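Local atomic coordinates of uncharacterized protein DUF1470 (Jannaschia sp. CCS1, PDB entry 3H0N), a protein that is of unknown function but binds zinc through a treble-clef finger and may act as a transcription regulator. Residues 91-96 / 128-133. Numbering follows the deposited sequence.
Sequences HLLRKH and ICAEGL. With NA (sodium ion), chain E.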
loop_
_atom_site.group_PDB
_atom_site.type_symbol
_atom_site.label_atom_id
_atom_site.label_comp_id
_atom_site.label_asym_id
_atom_site.label_seq_id
_atom_site.Cartn_x
_atom_site.Cartn_y
_atom_site.Cartn_z
ATOM N N HIS A 91 10.607 -2.000 -13.265
ATOM C CA HIS A 91 12.030 -1.798 -13.376
ATOM C C HIS A 91 12.519 -0.716 -12.421
ATOM O O HIS A 91 13.592 -0.855 -11.836
ATOM C CB HIS A 91 12.398 -1.433 -14.796
ATOM C CG HIS A 91 13.846 -1.113 -14.971
ATOM N ND1 HIS A 91 14.294 0.167 -15.202
ATOM C CD2 HIS A 91 14.944 -1.900 -14.936
ATOM C CE1 HIS A 91 15.612 0.150 -15.322
ATOM N NE2 HIS A 91 16.028 -1.090 -15.165
ATOM N N LEU A 92 11.731 0.340 -12.247
ATOM C CA LEU A 92 12.081 1.383 -11.263
ATOM C C LEU A 92 12.093 0.857 -9.827
ATOM O O LEU A 92 12.970 1.227 -9.039
ATOM C CB LEU A 92 11.164 2.596 -11.384
ATOM C CG LEU A 92 11.234 3.328 -12.712
ATOM C CD1 LEU A 92 10.144 4.356 -12.690
ATOM C CD2 LEU A 92 12.637 3.928 -12.901
ATOM N N LEU A 93 11.139 -0.008 -9.514
ATOM C CA LEU A 93 11.035 -0.597 -8.179
ATOM C C LEU A 93 12.207 -1.551 -7.904
ATOM O O LEU A 93 12.693 -1.645 -6.778
ATOM C CB LEU A 93 9.679 -1.310 -7.998
ATOM C CG LEU A 93 8.518 -0.301 -7.961
ATOM C CD1 LEU A 93 7.191 -1.014 -8.270
ATOM C CD2 LEU A 93 8.520 0.469 -6.629
ATOM N N ARG A 94 12.675 -2.249 -8.940
ATOM C CA ARG A 94 13.876 -3.078 -8.821
ATOM C C ARG A 94 15.155 -2.213 -8.699
ATOM O O ARG A 94 15.996 -2.410 -7.808
ATOM C CB ARG A 94 14.004 -4.004 -10.014
ATOM C CG ARG A 94 13.085 -5.186 -9.903
ATOM C CD ARG A 94 13.555 -6.250 -10.877
ATOM N NE ARG A 94 13.284 -5.810 -12.232
ATOM C CZ ARG A 94 12.112 -5.963 -12.853
ATOM N NH1 ARG A 94 11.105 -6.584 -12.267
ATOM N NH2 ARG A 94 11.967 -5.532 -14.081
ATOM N N LYS A 95 15.257 -1.204 -9.546
ATOM C CA LYS A 95 16.480 -0.381 -9.612
ATOM C C LYS A 95 16.749 0.422 -8.354
ATOM O O LYS A 95 17.901 0.600 -7.972
ATOM C CB LYS A 95 16.401 0.522 -10.817
ATOM C CG LYS A 95 17.563 1.452 -11.008
ATOM C CD LYS A 95 17.417 2.186 -12.336
ATOM C CE LYS A 95 18.630 3.026 -12.620
ATOM N NZ LYS A 95 18.563 3.621 -14.001
ATOM N N HIS A 96 15.688 0.899 -7.711
ATOM C CA HIS A 96 15.769 1.841 -6.604
ATOM C C HIS A 96 15.282 1.202 -5.297
ATOM O O HIS A 96 14.569 0.230 -5.353
ATOM C CB HIS A 96 14.994 3.095 -6.951
ATOM C CG HIS A 96 15.557 3.802 -8.129
ATOM N ND1 HIS A 96 16.790 4.406 -8.082
ATOM C CD2 HIS A 96 15.113 3.923 -9.398
ATOM C CE1 HIS A 96 17.064 4.927 -9.269
ATOM N NE2 HIS A 96 16.060 4.654 -10.081
ATOM N N ILE A 128 9.076 6.095 -4.379
ATOM C CA ILE A 128 7.798 6.567 -3.860
ATOM C C ILE A 128 6.812 6.763 -5.001
ATOM O O ILE A 128 5.641 6.337 -4.940
ATOM C CB ILE A 128 7.974 7.872 -3.086
ATOM C CG1 ILE A 128 8.742 7.606 -1.762
ATOM C CG2 ILE A 128 6.623 8.505 -2.707
ATOM C CD1 ILE A 128 9.201 8.881 -1.049
ATOM N N CYS A 129 7.278 7.434 -6.031
ATOM C CA CYS A 129 6.409 7.726 -7.177
ATOM C C CYS A 129 6.007 6.461 -7.902
ATOM O O CYS A 129 4.832 6.281 -8.242
ATOM C CB CYS A 129 7.083 8.701 -8.134
ATOM S SG CYS A 129 7.205 10.393 -7.476
ATOM N N ALA A 130 6.967 5.565 -8.111
ATOM C CA ALA A 130 6.669 4.320 -8.815
ATOM C C ALA A 130 5.657 3.468 -8.075
ATOM O O ALA A 130 4.736 2.928 -8.650
ATOM C CB ALA A 130 7.959 3.472 -9.122
ATOM N N GLU A 131 5.863 3.326 -6.759
ATOM C CA GLU A 131 4.898 2.547 -5.952
ATOM C C GLU A 131 3.509 3.200 -5.994
ATOM O O GLU A 131 2.482 2.537 -6.053
ATOM C CB GLU A 131 5.360 2.318 -4.507
ATOM C CG GLU A 131 4.423 1.406 -3.685
ATOM C CD GLU A 131 3.168 2.080 -3.124
ATOM O OE1 GLU A 131 3.150 3.327 -2.956
ATOM O OE2 GLU A 131 2.186 1.332 -2.833
ATOM N N GLY A 132 3.477 4.528 -5.959
ATOM C CA GLY A 132 2.179 5.228 -5.937
ATOM C C GLY A 132 1.385 4.975 -7.207
ATOM O O GLY A 132 0.172 4.685 -7.186
ATOM N N LEU A 133 2.071 5.052 -8.339
ATOM C CA LEU A 133 1.407 4.730 -9.610
ATOM C C LEU A 133 1.043 3.263 -9.696
ATOM O O LEU A 133 -0.060 2.900 -10.117
ATOM C CB LEU A 133 2.240 5.144 -10.813
ATOM C CG LEU A 133 2.468 6.625 -10.935
ATOM C CD1 LEU A 133 3.377 6.881 -12.142
ATOM C CD2 LEU A 133 1.198 7.440 -11.014
HETATM NA NA NA E . 14.765 -2.095 -5.523
HETATM O O HOH W 1 14.847 -4.625 -5.658
HETATM O O HOH W 2 13.899 -2.489 -3.407
HETATM O O HOH W 3 16.922 -1.992 -4.584
#
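Ala-130 sets its methyl group against two successive leucines of the facing helix, Leu-92 and Leu-93. Its CB lies 3.9 Å from Leu-93 CD2 and, at 4.0 Å, meets Leu-92 CB, so the second leucine touches with a branch end and the first with the root of its side chain. In Leu-93, chi1 -69° sets CG beside the backbone N and anti to the carbonyl carbon, and chi2 160° then carries CD2 against the helix backbone at Ala-130 and Glu-131, where the methyl also packs 3.9 Å from the backbone N of Glu-131 and 4.2 Å from its CB. The bond leaving CA of Leu-92 points at helix 121-138, and the side chain also touches Thr-126 of that helix and Leu-69 of helix 58-78. The contact is small and apolar. Beyond its CB, Glu-131 turns away from the leucines, and its OE1 forms a salt bridge with Arg-135. Leu-93 also packs on Pro-100, and Glu-131 on Leu-112, both of the second subunit, so the contact borders directly on that subunit. Just past the leucines helix 82-95 ends, and His-96 is the first residue to leave helical geometry. Here the carbonyl oxygens of Leu-93, Arg-94 and His-96 bind a sodium ion, the shortest of these bonds being 2.3 Å from His-96 O, and three waters bring the coordination to six. The local axes approach to 9.2 Å and run roughly antiparallel, at 142°. This is close helix-helix packing, a small alanine facing leucines, in the helical part of the ABATE domain, joined to a sodium site of main-chain carbonyls at a helix C-terminus.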